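PDB 2Z0Q: Rho guanine nucleotide exchange factor 3 from Mus musculus, which acts as a guanine nucleotide exchange factor for the RhoA and RhoB GTPases, here represented by its DH-PH domain fragment. Local coordinates for residues Leu167-Ile170 and Leu171-Pro175; Ala15-Ile18 and Lys19-Ala23; Ala196-Asn199 and Thr200-Glu204; His74-Leu77 and Leu78-Arg82. All coordinates share one frame; numbering follows the deposited sequence.

In the fold
All four contacts are local, each between side chains about one turn apart on a helix of the DH-PH fragment. Contacts 1 and 4 are partly buried, whereas contacts 2 and 3 lie at the surface. Contacts 1 and 2 touch, their centres about 9 Å apart, where the end of helix 155-172 meets the start of helix 15-51. Contact 3, on helix 180-213, lies about 27 Å or more, centre to centre, from the others. A glutamate reaches along the helix in every case: its carboxylate holds two side chains in contacts 1 and 2, one amide in contact 4, and only packs across a lysine chain in contact 3.

Contact 1 of 4, residues Leu167-Ile170 and Leu171-Pro175; sequences LREI and LRHTP
The guanidinium of Arg172 and the imidazole of His173 both turn an edge toward the carboxylate of Glu169, three and four residues back along the chain. At the guanidinium edge, Arg172 NH1 donates to Glu169 OE1 at 2.9 Å in a salt bridge, while the backbone O of Arg168 lies over one face, offset toward the rim. At the ring edge, and in the ring plane, Glu169 OE2 accepts from His173 NE2 at 2.8 Å; Arg172 CG lies over one face of the imidazole. Both donors meet the carboxylate from above its plane, which stands 45° from the guanidinium and 61° from the ring, and both hydrogen bonds are bent at the hydrogen.

The Arg172 chain starts with CG between its backbone N and carbonyl carbon (chi1 68°), and a further bend brings its end back over the preceding turn. There Arg172 NH2 packs against Arg168 CD at 3.6 Å. Replacing Glu169 by an alanine removes both acceptor oxygens and would probably leave Arg172 without its charge mate and the His173 ring freer to turn.

Beneath this network, Ile170 O is gripped from opposite faces of its carbonyl plane: Thr174 OG1 donates at 2.7 Å and His173 N at 3.1 Å. Thr174 also packs on Arg20 of helix 15-51, and its O accepts from Gln181 NE2. Backbone bonding shortens from i to i+4 (Arg172 N to Arg168 O) to i to i+3 (His173 N to Ile170 O, Thr174 N to Leu171 O), the tightened last turn where the chain leaves helix 155-172 of the DH helical bundle toward helix 180-213.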
loop_
_atom_site.group_PDB
_atom_site.type_symbol
_atom_site.label_atom_id
_atom_site.label_comp_id
_atom_site.label_asym_id
_atom_site.label_seq_id
_atom_site.Cartn_x
_atom_site.Cartn_y
_atom_site.Cartn_z
ATOM N N LEU A 167 12.563 17.110 -4.790
ATOM C CA LEU A 167 13.515 18.102 -4.310
ATOM C C LEU A 167 14.836 17.985 -5.090
ATOM O O LEU A 167 15.498 18.975 -5.299
ATOM C CB LEU A 167 13.791 17.918 -2.811
ATOM C CG LEU A 167 12.533 18.001 -1.952
ATOM C CD1 LEU A 167 12.952 18.104 -0.449
ATOM C CD2 LEU A 167 11.686 19.203 -2.357
ATOM N N ARG A 168 15.226 16.769 -5.500
ATOM C CA ARG A 168 16.462 16.653 -6.254
ATOM C C ARG A 168 16.327 17.295 -7.664
ATOM O O ARG A 168 17.302 17.768 -8.239
ATOM C CB ARG A 168 16.920 15.162 -6.348
ATOM C CG ARG A 168 18.356 15.071 -6.798
ATOM C CD ARG A 168 18.882 13.629 -6.790
ATOM N NE ARG A 168 18.805 13.007 -5.475
ATOM C CZ ARG A 168 17.918 12.072 -5.111
ATOM N NH1 ARG A 168 16.982 11.613 -5.945
ATOM N NH2 ARG A 168 17.991 11.556 -3.887
ATOM N N GLU A 169 15.113 17.289 -8.209
ATOM C CA GLU A 169 14.853 17.919 -9.521
ATOM C C GLU A 169 15.121 19.434 -9.348
ATOM O O GLU A 169 15.670 20.064 -10.249
ATOM C CB GLU A 169 13.426 17.629 -9.969
ATOM C CG GLU A 169 13.025 18.322 -11.321
ATOM C CD GLU A 169 13.936 17.890 -12.471
ATOM O OE1 GLU A 169 14.456 16.749 -12.408
ATOM O OE2 GLU A 169 14.106 18.658 -13.450
ATOM N N ILE A 170 14.756 20.026 -8.200
ATOM C CA ILE A 170 15.089 21.438 -7.977
ATOM C C ILE A 170 16.618 21.608 -7.809
ATOM O O ILE A 170 17.253 22.482 -8.413
ATOM C CB ILE A 170 14.410 22.005 -6.711
ATOM C CG1 ILE A 170 12.893 21.753 -6.766
ATOM C CG2 ILE A 170 14.731 23.490 -6.595
ATOM C CD1 ILE A 170 12.151 22.087 -5.441
ATOM N N LEU A 171 17.200 20.731 -6.985
ATOM C CA LEU A 171 18.632 20.805 -6.700
ATOM C C LEU A 171 19.514 20.746 -7.952
ATOM O O LEU A 171 20.491 21.492 -8.084
ATOM C CB LEU A 171 19.014 19.624 -5.764
ATOM C CG LEU A 171 20.528 19.528 -5.499
ATOM C CD1 LEU A 171 21.073 20.781 -4.827
ATOM C CD2 LEU A 171 20.753 18.318 -4.611
ATOM N N ARG A 172 19.186 19.843 -8.877
ATOM C CA ARG A 172 20.067 19.709 -10.035
ATOM C C ARG A 172 20.085 20.918 -10.952
ATOM O O ARG A 172 21.002 21.080 -11.734
ATOM C CB ARG A 172 19.785 18.408 -10.829
ATOM C CG ARG A 172 18.446 18.310 -11.562
ATOM C CD ARG A 172 18.457 17.053 -12.508
ATOM N NE ARG A 172 18.829 15.852 -11.751
ATOM C CZ ARG A 172 17.973 15.097 -11.060
ATOM N NH1 ARG A 172 16.676 15.388 -11.038
ATOM N NH2 ARG A 172 18.433 14.068 -10.327
ATOM N N HIS A 173 19.099 21.794 -10.833
ATOM C CA HIS A 173 19.102 23.017 -11.650
ATOM C C HIS A 173 19.442 24.236 -10.778
ATOM O O HIS A 173 19.320 25.392 -11.204
ATOM C CB HIS A 173 17.753 23.199 -12.320
ATOM C CG HIS A 173 17.339 22.021 -13.135
ATOM N ND1 HIS A 173 18.099 21.548 -14.181
ATOM C CD2 HIS A 173 16.276 21.187 -13.025
ATOM C CE1 HIS A 173 17.522 20.469 -14.677
ATOM N NE2 HIS A 173 16.416 20.227 -13.995
ATOM N N THR A 174 19.919 23.986 -9.567
ATOM C CA THR A 174 20.296 25.076 -8.661
ATOM C C THR A 174 21.813 25.339 -8.794
ATOM O O THR A 174 22.635 24.430 -8.572
ATOM C CB THR A 174 19.949 24.724 -7.173
ATOM O OG1 THR A 174 18.531 24.479 -7.037
ATOM C CG2 THR A 174 20.326 25.882 -6.242
ATOM N N PRO A 175 22.198 26.570 -9.157
ATOM C CA PRO A 175 23.609 26.957 -9.327
ATOM C C PRO A 175 24.474 26.865 -8.044
ATOM O O PRO A 175 23.966 26.931 -6.929
ATOM C CB PRO A 175 23.514 28.380 -9.897
ATOM C CG PRO A 175 22.241 28.893 -9.370
ATOM C CD PRO A 175 21.293 27.713 -9.376
#

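Contact 2 of 4, residues Ala15-Ile18 and Lys19-Ala23; sequences AKEI and KRQEA
Glu17 places its carboxylate against both Arg20 and Gln21, one turn further along the helix. Arg20 grips it side-on with two nitrogens, one to each oxygen: NE donates to Glu17 OE1 at 2.8 Å, with an N-H...O angle of 164°, and NH2 donates to Glu17 OE2 at 3.0 Å. The second of these uses the syn lone pair of OE2. Gln21 NE2 adds a third bond, to Glu17 OE2 at 2.8 Å, and OE2 therefore accepts twice. The planes are not coplanar: the carboxylate stands 43° from the guanidinium, although OE1 lies close to the guanidinium plane.

Glu17 reaches its partners because CG lies opposite the backbone N and the chain then bends at chi2 (55°), which carries the acid forward along the helix instead of out from it. This is an i to i+3 salt bridge combined with an i to i+4 amide bond, placed in the opening turns of helix 15-51, the first long helix of the DH helical bundle. Underneath, regular backbone bonds hold the spacing: Gln21 N to Glu17 O at 3.0 Å and Arg20 N to Lys16 O at 2.8 Å among them. Lys19 CG lies 3.4 Å from Ala15 O, and the lysine chain packs on His173.

In the next shell Arg20 NH1, not used on Glu17, donates to Glu92 O, and Gln21 NE2 bonds Thr91 O as well as Glu17 OE2, which ties the helix start to the chain following helix 67-84. The backbone N-H of Glu17 is hydrogen-bonded to Thr14 OG1, just before the helix.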
loop_
_atom_site.group_PDB
_atom_site.type_symbol
_atom_site.label_atom_id
_atom_site.label_comp_id
_atom_site.label_asym_id
_atom_site.label_seq_id
_atom_site.Cartn_x
_atom_site.Cartn_y
_atom_site.Cartn_z
ATOM N N ALA A 15 18.780 28.091 -19.518
ATOM C CA ALA A 15 17.775 27.042 -19.645
ATOM C C ALA A 15 17.672 26.378 -18.261
ATOM O O ALA A 15 16.592 25.982 -17.820
ATOM C CB ALA A 15 18.188 26.003 -20.683
ATOM N N LYS A 16 18.815 26.243 -17.590
ATOM C CA LYS A 16 18.855 25.615 -16.260
ATOM C C LYS A 16 17.973 26.363 -15.270
ATOM O O LYS A 16 17.249 25.733 -14.486
ATOM C CB LYS A 16 20.321 25.609 -15.774
ATOM C CG LYS A 16 20.558 24.970 -14.407
ATOM C CD LYS A 16 22.097 24.872 -14.155
ATOM C CE LYS A 16 22.384 24.103 -12.862
ATOM N NZ LYS A 16 23.838 23.805 -12.641
ATOM N N GLU A 17 18.012 27.701 -15.316
ATOM C CA GLU A 17 17.196 28.503 -14.383
ATOM C C GLU A 17 15.710 28.325 -14.692
ATOM O O GLU A 17 14.915 28.286 -13.793
ATOM C CB GLU A 17 17.578 29.997 -14.434
ATOM C CG GLU A 17 16.743 30.922 -13.537
ATOM C CD GLU A 17 16.712 30.511 -12.075
ATOM O OE1 GLU A 17 17.633 29.780 -11.606
ATOM O OE2 GLU A 17 15.777 30.962 -11.374
ATOM N N ILE A 18 15.342 28.214 -15.970
ATOM C CA ILE A 18 13.933 27.990 -16.296
ATOM C C ILE A 18 13.533 26.609 -15.759
ATOM O O ILE A 18 12.451 26.452 -15.192
ATOM C CB ILE A 18 13.711 28.095 -17.825
ATOM C CG1 ILE A 18 14.033 29.555 -18.253
ATOM C CG2 ILE A 18 12.237 27.789 -18.153
ATOM C CD1 ILE A 18 14.043 29.759 -19.811
ATOM N N LYS A 19 14.415 25.625 -15.891
ATOM C CA LYS A 19 14.130 24.292 -15.346
ATOM C C LYS A 19 14.016 24.320 -13.805
ATOM O O LYS A 19 13.206 23.584 -13.224
ATOM C CB LYS A 19 15.205 23.278 -15.776
ATOM C CG LYS A 19 15.183 22.989 -17.275
ATOM C CD LYS A 19 16.329 22.050 -17.637
ATOM C CE LYS A 19 16.434 21.896 -19.140
ATOM N NZ LYS A 19 17.599 21.001 -19.518
ATOM N N ARG A 20 14.802 25.169 -13.162
ATOM C CA ARG A 20 14.731 25.293 -11.707
ATOM C C ARG A 20 13.366 25.889 -11.331
ATOM O O ARG A 20 12.713 25.427 -10.429
ATOM C CB ARG A 20 15.804 26.237 -11.202
ATOM C CG ARG A 20 15.973 26.145 -9.674
ATOM C CD ARG A 20 17.092 27.077 -9.156
ATOM N NE ARG A 20 16.778 28.517 -9.251
ATOM C CZ ARG A 20 16.332 29.272 -8.248
ATOM N NH1 ARG A 20 16.115 28.772 -7.041
ATOM N NH2 ARG A 20 16.115 30.563 -8.452
ATOM N N GLN A 21 12.937 26.914 -12.068
ATOM C CA GLN A 21 11.626 27.515 -11.762
ATOM C C GLN A 21 10.515 26.512 -12.022
ATOM O O GLN A 21 9.539 26.478 -11.282
ATOM C CB GLN A 21 11.399 28.832 -12.538
ATOM C CG GLN A 21 12.360 29.961 -12.146
ATOM C CD GLN A 21 12.207 30.352 -10.681
ATOM O OE1 GLN A 21 11.105 30.468 -10.173
ATOM N NE2 GLN A 21 13.324 30.548 -10.004
ATOM N N GLU A 22 10.639 25.704 -13.082
ATOM C CA GLU A 22 9.655 24.678 -13.332
ATOM C C GLU A 22 9.601 23.692 -12.142
ATOM O O GLU A 22 8.525 23.346 -11.639
ATOM C CB GLU A 22 10.002 23.898 -14.612
ATOM C CG GLU A 22 9.691 24.722 -15.857
ATOM C CD GLU A 22 9.747 23.875 -17.131
ATOM O OE1 GLU A 22 10.385 22.806 -17.107
ATOM O OE2 GLU A 22 9.137 24.285 -18.149
ATOM N N ALA A 23 10.775 23.261 -11.688
ATOM C CA ALA A 23 10.811 22.287 -10.609
ATOM C C ALA A 23 10.164 22.828 -9.322
ATOM O O ALA A 23 9.493 22.090 -8.608
ATOM C CB ALA A 23 12.305 21.837 -10.348
#

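Contact 3 of 4, residues Ala196-Asn199 and Thr200-Glu204; sequences AEIN and TKTGE
Ala196 opens the segment by accepting, through its backbone O, the N-H of Thr200 at 3.1 Å. Glu197 comes next and meets Lys201 through backbone and side chain: a hydrogen bond in one, a packing contact in the other. Glu197 O takes Lys201 N at 3.0 Å, while the glutamate side chain, bent forward at chi2, crosses the extended lysine chain, with Glu197 OE2 3.1 Å from Lys201 CE. The two charges stay apart, with OE2 and Lys201 NZ separated by 4.3 Å, too far for a salt bridge. The ammonium instead pairs with Asp109 of helix 107-125, so an alanine in place of Lys201 would probably leave Asp109 without its charge mate and open a gap beside Glu197 OE2.

Ile198 contributes a carbonyl that accepts twice, from Thr202 N at 2.9 Å and Thr202 OG1 at 2.7 Å, the donors arriving from opposite faces of its plane. The hydroxyl, an added bond back to the i-4 carbonyl, gets there because OG1 lies opposite Thr202's own carbonyl carbon (chi1 -65°). Arg157 NH2 of helix 155-172 bonds the same OG1, and the Ile198 side chain packs on Tyr108 and Leu160.

Asn199 O closes the run by accepting Gly203 N at 3.1 Å. The unbroken i to i+4 backbone bonds are those of a helix interior, here long helix 180-213, which leads from the DH helical bundle to strand 214-215 of the PH-domain sheet.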
loop_
_atom_site.group_PDB
_atom_site.type_symbol
_atom_site.label_atom_id
_atom_site.label_comp_id
_atom_site.label_asym_id
_atom_site.label_seq_id
_atom_site.Cartn_x
_atom_site.Cartn_y
_atom_site.Cartn_z
ATOM N N ALA A 196 12.968 5.687 4.780
ATOM C CA ALA A 196 13.580 4.394 5.033
ATOM C C ALA A 196 13.085 3.814 6.349
ATOM O O ALA A 196 12.764 2.611 6.433
ATOM C CB ALA A 196 15.111 4.535 5.052
ATOM N N GLU A 197 12.989 4.660 7.369
ATOM C CA GLU A 197 12.530 4.224 8.675
ATOM C C GLU A 197 11.040 3.861 8.656
ATOM O O GLU A 197 10.631 2.835 9.218
ATOM C CB GLU A 197 12.766 5.314 9.726
ATOM C CG GLU A 197 12.417 4.888 11.138
ATOM C CD GLU A 197 13.133 3.600 11.544
ATOM O OE1 GLU A 197 14.315 3.407 11.177
ATOM O OE2 GLU A 197 12.513 2.768 12.232
ATOM N N ILE A 198 10.232 4.697 8.017
ATOM C CA ILE A 198 8.799 4.428 7.953
ATOM C C ILE A 198 8.558 3.155 7.141
ATOM O O ILE A 198 7.687 2.362 7.480
ATOM C CB ILE A 198 8.030 5.626 7.332
ATOM C CG1 ILE A 198 7.951 6.754 8.379
ATOM C CG2 ILE A 198 6.670 5.162 6.774
ATOM C CD1 ILE A 198 7.259 7.978 7.886
ATOM N N ASN A 199 9.335 2.928 6.084
ATOM C CA ASN A 199 9.144 1.698 5.289
ATOM C C ASN A 199 9.486 0.456 6.119
ATOM O O ASN A 199 8.831 -0.589 6.010
ATOM C CB ASN A 199 10.014 1.697 4.016
ATOM C CG ASN A 199 9.475 2.613 2.946
ATOM O OD1 ASN A 199 8.324 3.040 3.000
ATOM N ND2 ASN A 199 10.305 2.924 1.961
ATOM N N THR A 200 10.539 0.559 6.928
ATOM C CA THR A 200 10.942 -0.564 7.761
ATOM C C THR A 200 9.873 -0.872 8.800
ATOM O O THR A 200 9.506 -2.025 8.992
ATOM C CB THR A 200 12.282 -0.284 8.439
ATOM O OG1 THR A 200 13.294 -0.258 7.427
ATOM C CG2 THR A 200 12.635 -1.401 9.457
ATOM N N LYS A 201 9.355 0.157 9.458
ATOM C CA LYS A 201 8.334 -0.032 10.486
ATOM C C LYS A 201 7.019 -0.540 9.898
ATOM O O LYS A 201 6.310 -1.327 10.536
ATOM C CB LYS A 201 8.043 1.285 11.199
ATOM C CG LYS A 201 9.138 1.790 12.065
ATOM C CD LYS A 201 8.680 3.073 12.720
ATOM C CE LYS A 201 9.804 3.806 13.406
ATOM N NZ LYS A 201 9.286 5.093 13.945
ATOM N N THR A 202 6.678 -0.048 8.716
ATOM C CA THR A 202 5.454 -0.453 8.030
ATOM C C THR A 202 5.522 -1.959 7.738
ATOM O O THR A 202 4.541 -2.687 7.922
ATOM C CB THR A 202 5.282 0.307 6.685
ATOM O OG1 THR A 202 5.091 1.703 6.946
ATOM C CG2 THR A 202 4.058 -0.227 5.916
ATOM N N GLY A 203 6.679 -2.422 7.282
ATOM C CA GLY A 203 6.845 -3.834 6.977
ATOM C C GLY A 203 6.662 -4.686 8.215
ATOM O O GLY A 203 6.001 -5.742 8.192
ATOM N N GLU A 204 7.244 -4.233 9.315
ATOM C CA GLU A 204 7.115 -4.964 10.566
ATOM C C GLU A 204 5.671 -4.944 11.084
ATOM O O GLU A 204 5.186 -5.955 11.582
ATOM C CB GLU A 204 8.046 -4.373 11.633
ATOM C CG GLU A 204 9.503 -4.289 11.179
ATOM C CD GLU A 204 10.389 -3.531 12.170
ATOM O OE1 GLU A 204 9.984 -2.427 12.623
ATOM O OE2 GLU A 204 11.493 -4.036 12.483
#

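Contact 4 of 4, residues His74-Leu77 and Leu78-Arg82; sequences HEEL and LSQLR
Leu78 meets His74 through the backbone: its N donates to His74 O at 2.8 Å. Its CB rests 3.4 Å from the same carbonyl oxygen. Ser79 repeats the pattern one residue on, N to Glu75 O at 2.9 Å, with its CB against that oxygen too.

Gln80 adds a side-chain bond. Its NE2 donates to Glu76 OE2 at 2.8 Å and takes the anti lone pair, on the side away from the other oxygen. The carboxylate and amide planes stand 60° apart. Glu76 turns toward the amide because its chain, which starts out opposite the backbone N, bends at chi2 (64°); the glutamine chain is extended beyond CG.

Leu81 supplies the apolar side. Its CD1 packs on Leu77 CG at 3.8 Å, and its N bonds Leu77 O at 3.0 Å. Leu77 faces inward, onto Ile97 and Trp101 of helix 95-101 and Glu31 of helix 15-51. His74, also buried, has both ring nitrogens bonded, NE2 to Tyr108 OH and ND1 to Glu31 OE1. The arrangement is consistent with an amphipathic helix 67-84, the buried Leu77 and Leu81 turned into the DH helical bundle, Glu76 at the surface and Gln80 at the border, on Ile97.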
loop_
_atom_site.group_PDB
_atom_site.type_symbol
_atom_site.label_atom_id
_atom_site.label_comp_id
_atom_site.label_asym_id
_atom_site.label_seq_id
_atom_site.Cartn_x
_atom_site.Cartn_y
_atom_site.Cartn_z
ATOM N N HIS A 74 0.393 19.845 4.641
ATOM C CA HIS A 74 0.597 20.218 3.245
ATOM C C HIS A 74 0.081 21.640 2.969
ATOM O O HIS A 74 0.705 22.420 2.238
ATOM C CB HIS A 74 -0.048 19.122 2.375
ATOM C CG HIS A 74 0.621 17.789 2.532
ATOM N ND1 HIS A 74 1.862 17.516 1.990
ATOM C CD2 HIS A 74 0.260 16.679 3.220
ATOM C CE1 HIS A 74 2.238 16.302 2.345
ATOM N NE2 HIS A 74 1.285 15.772 3.094
ATOM N N GLU A 75 -1.018 22.028 3.613
ATOM C CA GLU A 75 -1.506 23.376 3.432
ATOM C C GLU A 75 -0.459 24.335 3.947
ATOM O O GLU A 75 -0.256 25.401 3.362
ATOM C CB GLU A 75 -2.836 23.605 4.181
ATOM C CG GLU A 75 -3.996 22.792 3.622
ATOM C CD GLU A 75 -5.292 22.987 4.418
ATOM O OE1 GLU A 75 -5.312 22.677 5.630
ATOM O OE2 GLU A 75 -6.285 23.452 3.813
ATOM N N GLU A 76 0.205 23.970 5.046
ATOM C CA GLU A 76 1.236 24.836 5.594
ATOM C C GLU A 76 2.395 24.947 4.612
ATOM O O GLU A 76 2.901 26.036 4.393
ATOM C CB GLU A 76 1.767 24.305 6.923
ATOM C CG GLU A 76 2.848 25.184 7.532
ATOM C CD GLU A 76 2.331 26.549 7.909
ATOM O OE1 GLU A 76 1.159 26.642 8.336
ATOM O OE2 GLU A 76 3.081 27.535 7.801
ATOM N N LEU A 77 2.817 23.837 4.016
ATOM C CA LEU A 77 3.941 23.947 3.084
ATOM C C LEU A 77 3.528 24.791 1.878
ATOM O O LEU A 77 4.246 25.686 1.445
ATOM C CB LEU A 77 4.417 22.564 2.631
ATOM C CG LEU A 77 5.473 22.639 1.529
ATOM C CD1 LEU A 77 6.676 23.441 1.989
ATOM C CD2 LEU A 77 5.823 21.217 1.098
ATOM N N LEU A 78 2.368 24.497 1.317
ATOM C CA LEU A 78 1.890 25.262 0.169
ATOM C C LEU A 78 1.818 26.762 0.455
ATOM O O LEU A 78 2.243 27.580 -0.350
ATOM C CB LEU A 78 0.531 24.728 -0.246
ATOM C CG LEU A 78 -0.119 25.355 -1.486
ATOM C CD1 LEU A 78 0.789 25.180 -2.685
ATOM C CD2 LEU A 78 -1.464 24.673 -1.729
ATOM N N SER A 79 1.255 27.122 1.606
ATOM C CA SER A 79 1.121 28.511 1.984
ATOM C C SER A 79 2.478 29.203 2.016
ATOM O O SER A 79 2.620 30.324 1.534
ATOM C CB SER A 79 0.437 28.608 3.363
ATOM O OG SER A 79 0.404 29.949 3.797
ATOM N N GLN A 80 3.481 28.532 2.578
ATOM C CA GLN A 80 4.817 29.102 2.654
ATOM C C GLN A 80 5.478 29.250 1.278
ATOM O O GLN A 80 6.141 30.261 1.002
ATOM C CB GLN A 80 5.697 28.255 3.584
ATOM C CG GLN A 80 5.367 28.476 5.070
ATOM C CD GLN A 80 6.257 27.681 5.984
ATOM O OE1 GLN A 80 7.483 27.731 5.873
ATOM N NE2 GLN A 80 5.652 26.948 6.914
ATOM N N LEU A 81 5.311 28.251 0.421
ATOM C CA LEU A 81 5.890 28.326 -0.934
ATOM C C LEU A 81 5.204 29.436 -1.721
ATOM O O LEU A 81 5.836 30.129 -2.523
ATOM C CB LEU A 81 5.699 27.000 -1.655
ATOM C CG LEU A 81 6.518 25.865 -1.062
ATOM C CD1 LEU A 81 6.005 24.589 -1.669
ATOM C CD2 LEU A 81 8.023 26.068 -1.312
ATOM N N ARG A 82 3.910 29.615 -1.460
ATOM C CA ARG A 82 3.153 30.641 -2.169
ATOM C C ARG A 82 3.614 32.010 -1.716
ATOM O O ARG A 82 3.884 32.912 -2.515
ATOM C CB ARG A 82 1.649 30.499 -1.876
ATOM C CG ARG A 82 0.854 31.681 -2.430
ATOM C CD ARG A 82 -0.663 31.610 -2.175
ATOM N NE ARG A 82 -1.352 32.593 -3.024
ATOM C CZ ARG A 82 -2.643 32.556 -3.338
ATOM N NH1 ARG A 82 -3.432 31.591 -2.867
ATOM N NH2 ARG A 82 -3.138 33.443 -4.187
#